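PDB 4ZRX: F5/8 type C domain protein from Bacteroides ovatus, which is a putative alpha-L-fucosidase that probably hydrolyses alpha-linked L-fucose from glycans and carries an F5/8 type C domain of the kind that often binds sugars. Local coordinates for residues A[244-249]-A[281-286]; A[407-412]-A[436-441]. All coordinates share one frame; numbering follows the deposited sequence. Where two conformers were deposited one is given.

Interaction 1: A[244-249]-A[281-286]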
loop_
_atom_site.group_PDB
_atom_site.type_symbol
_atom_site.label_atom_id
_atom_site.label_comp_id
_atom_site.label_asym_id
_atom_site.label_seq_id
_atom_site.Cartn_x
_atom_site.Cartn_y
_atom_site.Cartn_z
ATOM N N LEU A 244 1.957 -10.742 -18.390
ATOM C CA LEU A 244 2.743 -9.508 -18.426
ATOM C C LEU A 244 4.228 -9.815 -18.548
ATOM O O LEU A 244 4.769 -10.490 -17.705
ATOM C CB LEU A 244 2.459 -8.621 -17.209
ATOM C CG LEU A 244 3.081 -7.211 -17.246
ATOM C CD1 LEU A 244 2.475 -6.302 -18.262
ATOM C CD2 LEU A 244 3.012 -6.587 -15.797
ATOM N N THR A 245 4.878 -9.262 -19.574
ATOM C CA THR A 245 6.252 -9.562 -19.867
ATOM C C THR A 245 7.089 -8.596 -19.018
ATOM O O THR A 245 6.923 -7.365 -19.118
ATOM C CB THR A 245 6.586 -9.387 -21.362
ATOM O OG1 THR A 245 5.770 -10.242 -22.152
ATOM C CG2 THR A 245 8.062 -9.708 -21.587
ATOM N N PRO A 246 8.024 -9.125 -18.224
ATOM C CA PRO A 246 8.960 -8.261 -17.510
ATOM C C PRO A 246 9.580 -7.208 -18.385
ATOM O O PRO A 246 10.034 -7.510 -19.508
ATOM C CB PRO A 246 10.001 -9.238 -16.953
ATOM C CG PRO A 246 9.192 -10.425 -16.660
ATOM C CD PRO A 246 8.195 -10.529 -17.810
ATOM N N GLY A 247 9.603 -5.977 -17.876
ATOM C CA GLY A 247 10.042 -4.820 -18.647
ATOM C C GLY A 247 11.495 -4.872 -19.095
ATOM O O GLY A 247 11.898 -4.169 -20.024
ATOM N N ILE A 248 12.298 -5.695 -18.428
ATOM C CA ILE A 248 13.699 -5.802 -18.754
ATOM C C ILE A 248 13.974 -6.570 -20.054
ATOM O O ILE A 248 15.116 -6.575 -20.504
ATOM C CB ILE A 248 14.513 -6.426 -17.631
ATOM C CG1 ILE A 248 13.966 -7.812 -17.240
ATOM C CG2 ILE A 248 14.583 -5.440 -16.450
ATOM C CD1 ILE A 248 14.967 -8.627 -16.558
ATOM N N TYR A 249 12.967 -7.249 -20.593
ATOM C CA TYR A 249 13.162 -8.037 -21.783
ATOM C C TYR A 249 12.919 -7.130 -22.968
ATOM O O TYR A 249 11.992 -6.330 -22.975
ATOM C CB TYR A 249 12.181 -9.199 -21.844
ATOM C CG TYR A 249 12.292 -10.212 -20.742
ATOM C CD1 TYR A 249 13.418 -10.317 -19.919
ATOM C CD2 TYR A 249 11.270 -11.093 -20.535
ATOM C CE1 TYR A 249 13.462 -11.284 -18.897
ATOM C CE2 TYR A 249 11.322 -12.032 -19.556
ATOM C CZ TYR A 249 12.398 -12.134 -18.747
ATOM O OH TYR A 249 12.404 -13.126 -17.811
ATOM N N PHE A 281 4.738 -16.130 -17.363
ATOM C CA PHE A 281 5.799 -15.829 -16.429
ATOM C C PHE A 281 5.324 -15.993 -15.002
ATOM O O PHE A 281 4.239 -15.519 -14.690
ATOM C CB PHE A 281 6.324 -14.387 -16.622
ATOM C CG PHE A 281 6.693 -14.051 -18.021
ATOM C CD1 PHE A 281 7.947 -14.326 -18.513
ATOM C CD2 PHE A 281 5.774 -13.463 -18.862
ATOM C CE1 PHE A 281 8.257 -14.034 -19.844
ATOM C CE2 PHE A 281 6.071 -13.179 -20.166
ATOM C CZ PHE A 281 7.313 -13.468 -20.651
ATOM N N TRP A 282 6.155 -16.583 -14.114
ATOM C CA TRP A 282 5.878 -16.474 -12.671
ATOM C C TRP A 282 6.503 -15.139 -12.261
ATOM O O TRP A 282 7.752 -14.938 -12.238
ATOM C CB TRP A 282 6.434 -17.636 -11.827
ATOM C CG TRP A 282 5.891 -17.508 -10.423
ATOM C CD1 TRP A 282 6.411 -16.796 -9.419
ATOM C CD2 TRP A 282 4.646 -18.030 -9.933
ATOM N NE1 TRP A 282 5.579 -16.780 -8.347
ATOM C CE2 TRP A 282 4.502 -17.573 -8.612
ATOM C CE3 TRP A 282 3.654 -18.842 -10.474
ATOM C CZ2 TRP A 282 3.417 -17.933 -7.806
ATOM C CZ3 TRP A 282 2.553 -19.191 -9.668
ATOM C CH2 TRP A 282 2.468 -18.734 -8.337
ATOM N N TYR A 283 5.642 -14.172 -11.960
ATOM C CA TYR A 283 6.093 -12.762 -11.823
ATOM C C TYR A 283 5.126 -12.154 -10.851
ATOM O O TYR A 283 4.143 -11.557 -11.238
ATOM C CB TYR A 283 6.075 -12.134 -13.196
ATOM C CG TYR A 283 6.704 -10.765 -13.374
ATOM C CD1 TYR A 283 7.884 -10.399 -12.692
ATOM C CD2 TYR A 283 6.192 -9.876 -14.316
ATOM C CE1 TYR A 283 8.458 -9.156 -12.852
ATOM C CE2 TYR A 283 6.788 -8.595 -14.484
ATOM C CZ TYR A 283 7.937 -8.272 -13.779
ATOM O OH TYR A 283 8.568 -7.047 -14.005
ATOM N N PRO A 284 5.400 -12.320 -9.562
ATOM C CA PRO A 284 4.412 -12.032 -8.555
ATOM C C PRO A 284 4.431 -10.610 -8.061
ATOM O O PRO A 284 5.454 -9.984 -8.033
ATOM C CB PRO A 284 4.799 -12.978 -7.417
ATOM C CG PRO A 284 6.290 -13.046 -7.503
ATOM C CD PRO A 284 6.523 -13.113 -8.990
ATOM N N SER A 285 3.252 -10.162 -7.677
ATOM C CA SER A 285 2.961 -8.775 -7.324
ATOM C C SER A 285 3.503 -8.327 -5.981
ATOM O O SER A 285 3.328 -9.047 -5.000
ATOM C CB SER A 285 1.432 -8.636 -7.278
ATOM O OG SER A 285 1.048 -7.355 -6.852
ATOM N N GLU A 286 4.104 -7.129 -5.951
ATOM C CA GLU A 286 4.510 -6.479 -4.753
ATOM C C GLU A 286 3.796 -5.141 -4.676
ATOM O O GLU A 286 3.874 -4.310 -5.602
ATOM C CB GLU A 286 6.024 -6.280 -4.786
ATOM C CG GLU A 286 6.655 -5.794 -3.488
ATOM C CD GLU A 286 8.144 -5.489 -3.709
ATOM O OE1 GLU A 286 8.462 -4.544 -4.470
ATOM O OE2 GLU A 286 8.994 -6.223 -3.168
HETATM O O HOH W 1 9.000 -4.480 -15.531
#
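Pro246 is the bump of this contact, and the rings of Phe281 and Tyr283 form the hollow that takes it. Its CD sits over the centre of the Phe281 ring, 3.8 Å from the centroid. Its CG does the same to Tyr283, 3.7 Å from that centroid. Both are CH-pi contacts. The two rings reach the proline by different torsions: Phe281 CG lies beside its backbone N (chi1 -52°), while Tyr283 CG is anti to its own (chi1 -170°). Thr245 OG1 approaches the Phe281 ring obliquely, 3.6 Å from Phe281 CE2. Tyr249 CE2 approaches Phe281 CE1 at 3.7 Å, with the ring planes at 51°. Pro246 and Tyr249 bound a type I turn, closed by Tyr249 N to Pro246 O, which brings the Tyr249 ring back against Pro246 CB. The polar end of Tyr249 bonds to Asp222. One water joins Gly247 N, at 2.8 Å, to Tyr283 OH, at 3.0 Å. No direct hydrogen bond crosses between 244-249 and 281-286. Between these two segments the hold is therefore mainly proline-aromatic, with the water as a polar link at one side.

Interaction 2: A[407-412]-A[436-441]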
loop_
_atom_site.group_PDB
_atom_site.type_symbol
_atom_site.label_atom_id
_atom_site.label_comp_id
_atom_site.label_asym_id
_atom_site.label_seq_id
_atom_site.Cartn_x
_atom_site.Cartn_y
_atom_site.Cartn_z
ATOM N N GLU A 407 -18.670 -20.889 2.993
ATOM C CA GLU A 407 -19.875 -20.923 3.789
ATOM C C GLU A 407 -19.539 -21.304 5.218
ATOM O O GLU A 407 -18.546 -21.953 5.470
ATOM C CB GLU A 407 -20.862 -21.930 3.191
ATOM C CG GLU A 407 -21.276 -21.531 1.806
ATOM C CD GLU A 407 -21.880 -22.664 1.013
ATOM O OE1 GLU A 407 -21.737 -23.869 1.369
ATOM O OE2 GLU A 407 -22.500 -22.349 0.002
ATOM N N ALA A 408 -20.343 -20.783 6.148
ATOM C CA ALA A 408 -20.204 -21.041 7.581
ATOM C C ALA A 408 -21.476 -21.651 8.093
ATOM O O ALA A 408 -22.603 -21.217 7.733
ATOM C CB ALA A 408 -19.889 -19.776 8.301
ATOM N N LEU A 409 -21.321 -22.734 8.851
ATOM C CA LEU A 409 -22.471 -23.419 9.397
ATOM C C LEU A 409 -22.946 -22.779 10.689
ATOM O O LEU A 409 -22.312 -22.979 11.784
ATOM C CB LEU A 409 -22.142 -24.863 9.617
ATOM C CG LEU A 409 -23.303 -25.710 10.095
ATOM C CD1 LEU A 409 -24.486 -25.603 9.197
ATOM C CD2 LEU A 409 -22.862 -27.175 10.219
ATOM N N THR A 410 -24.077 -22.100 10.620
ATOM C CA THR A 410 -24.729 -21.479 11.814
ATOM C C THR A 410 -25.677 -22.482 12.463
ATOM O O THR A 410 -25.835 -23.604 11.940
ATOM C CB THR A 410 -25.511 -20.225 11.446
ATOM O OG1 THR A 410 -26.739 -20.616 10.760
ATOM C CG2 THR A 410 -24.699 -19.325 10.586
ATOM N N ASP A 411 -26.317 -22.069 13.575
ATOM C CA ASP A 411 -27.407 -22.779 14.248
ATOM C C ASP A 411 -28.606 -22.975 13.325
ATOM O O ASP A 411 -29.441 -23.819 13.571
ATOM C CB ASP A 411 -27.864 -22.057 15.575
ATOM C CG ASP A 411 -28.415 -20.603 15.375
ATOM O OD1 ASP A 411 -28.845 -20.198 14.287
ATOM O OD2 ASP A 411 -28.422 -19.807 16.349
ATOM N N ASN A 412 -28.690 -22.127 12.302
ATOM C CA ASN A 412 -29.856 -22.172 11.389
ATOM C C ASN A 412 -29.440 -22.452 9.934
ATOM O O ASN A 412 -30.131 -21.984 9.028
ATOM C CB ASN A 412 -30.626 -20.880 11.528
ATOM C CG ASN A 412 -32.103 -20.990 11.126
ATOM O OD1 ASN A 412 -32.586 -22.050 10.800
ATOM N ND2 ASN A 412 -32.830 -19.901 11.270
ATOM N N ALA A 436 -20.469 -19.726 14.200
ATOM C CA ALA A 436 -20.484 -20.940 13.383
ATOM C C ALA A 436 -19.683 -22.069 13.987
ATOM O O ALA A 436 -18.742 -21.809 14.771
ATOM C CB ALA A 436 -19.947 -20.642 12.020
ATOM N N ASN A 437 -19.970 -23.298 13.557
ATOM C CA ASN A 437 -19.244 -24.489 14.087
ATOM C C ASN A 437 -18.501 -25.273 13.005
ATOM O O ASN A 437 -17.691 -26.153 13.334
ATOM C CB ASN A 437 -20.164 -25.348 14.927
ATOM C CG ASN A 437 -21.249 -26.052 14.095
ATOM O OD1 ASN A 437 -20.951 -26.888 13.278
ATOM N ND2 ASN A 437 -22.489 -25.673 14.281
ATOM N N LYS A 438 -18.722 -24.930 11.743
ATOM C CA LYS A 438 -18.008 -25.468 10.643
ATOM C C LYS A 438 -17.878 -24.405 9.557
ATOM O O LYS A 438 -18.677 -23.470 9.473
ATOM C CB LYS A 438 -18.704 -26.688 10.060
ATOM C CG LYS A 438 -18.684 -27.988 10.980
ATOM C CD LYS A 438 -19.412 -29.103 10.293
ATOM C CE LYS A 438 -19.206 -30.528 10.954
ATOM N NZ LYS A 438 -19.239 -30.643 12.440
ATOM N N LEU A 439 -16.891 -24.616 8.689
ATOM C CA LEU A 439 -16.709 -23.832 7.506
ATOM C C LEU A 439 -16.689 -24.764 6.349
ATOM O O LEU A 439 -16.212 -25.920 6.447
ATOM C CB LEU A 439 -15.362 -23.127 7.655
ATOM C CG LEU A 439 -15.104 -21.789 7.135
ATOM C CD1 LEU A 439 -16.072 -20.681 7.535
ATOM C CD2 LEU A 439 -13.649 -21.465 7.542
ATOM N N ARG A 440 -17.211 -24.339 5.229
ATOM C CA ARG A 440 -17.148 -25.140 4.010
ATOM C C ARG A 440 -16.566 -24.286 2.909
ATOM O O ARG A 440 -16.990 -23.138 2.762
ATOM C CB ARG A 440 -18.546 -25.600 3.609
ATOM C CG ARG A 440 -18.577 -26.430 2.366
ATOM C CD ARG A 440 -19.786 -27.324 2.312
ATOM N NE ARG A 440 -21.003 -26.568 2.110
ATOM C CZ ARG A 440 -22.243 -27.036 2.193
ATOM N NH1 ARG A 440 -22.480 -28.308 2.479
ATOM N NH2 ARG A 440 -23.246 -26.221 1.975
ATOM N N VAL A 441 -15.631 -24.848 2.128
ATOM C CA VAL A 441 -15.042 -24.163 0.999
ATOM C C VAL A 441 -15.356 -24.995 -0.217
ATOM O O VAL A 441 -15.278 -26.225 -0.199
ATOM C CB VAL A 441 -13.509 -24.058 1.144
ATOM C CG1 VAL A 441 -12.886 -23.347 -0.073
ATOM C CG2 VAL A 441 -13.174 -23.353 2.448
#
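Ala436 opens the second segment by placing its CB 3.8 Å from Ala408 CB, an apolar touch. Its CA also makes a CH...O contact with Leu409 O. At Asn437 the chain turns a corner. Asn437 N gives a hydrogen bond to the same Leu409 O, 3.0 Å long, while its side-chain OD1 lies against Leu409 CD2. Lys438 follows. Its O accepts from Leu409 N at 2.8 Å, and its aliphatic chain runs alongside the Leu409 side chain, CB to CB 3.9 Å. Leu439 pairs with Ala408 as an antiparallel non-hydrogen-bonded pair, and its CD1 reaches Ala408 CB on the buried face. Arg440 faces Glu407 in a hydrogen-bonded pair. Glu407 N binds Arg440 O at 2.8 Å, and Arg440 N binds Glu407 O at 2.7 Å. The side chains lie side by side on the Leu409 face and form a salt bridge. Arg440 NE and NH2 both reach Glu407 OE1 at 2.9 Å, so one oxygen takes two N-H groups. OE1 is nearly in the guanidinium plane, yet the carboxylate is turned 56° from it. Bending at chi3 (70°) turns the guanidinium edge to the acid. Arg442 is a second cationic partner of OE1, and Trp414 makes a cation-pi contact with Arg440. Strands 401-410 and 438-446 are the two central strands of a four-stranded antiparallel sheet, with 413-420 and 374-381 outside them. Leu439 packs on Val455 and Ala457 of strand 450-458, which belongs to another sheet.

How the interactions relate
The two contacts belong to different parts of the chain. Interaction 1 comes first and closes before interaction 2 opens. Their centres are 39 Å apart, their nearest atoms are about 18 Å apart, and they do not touch. Interaction 1 sits in the alpha-L-fucosidase region, a TIM-barrel family, and joins the loop between strand 241-242 and helix 252-259 to strand 279-290. Interaction 2 lies in the following all-beta region, where it pairs strands 401-410 and 438-446. They share no sheet or helix. One is a loop packed on a strand of the barrel sheet, the other a strand pairing, so each contributes to its own region of this multidomain, probably carbohydrate-active protein.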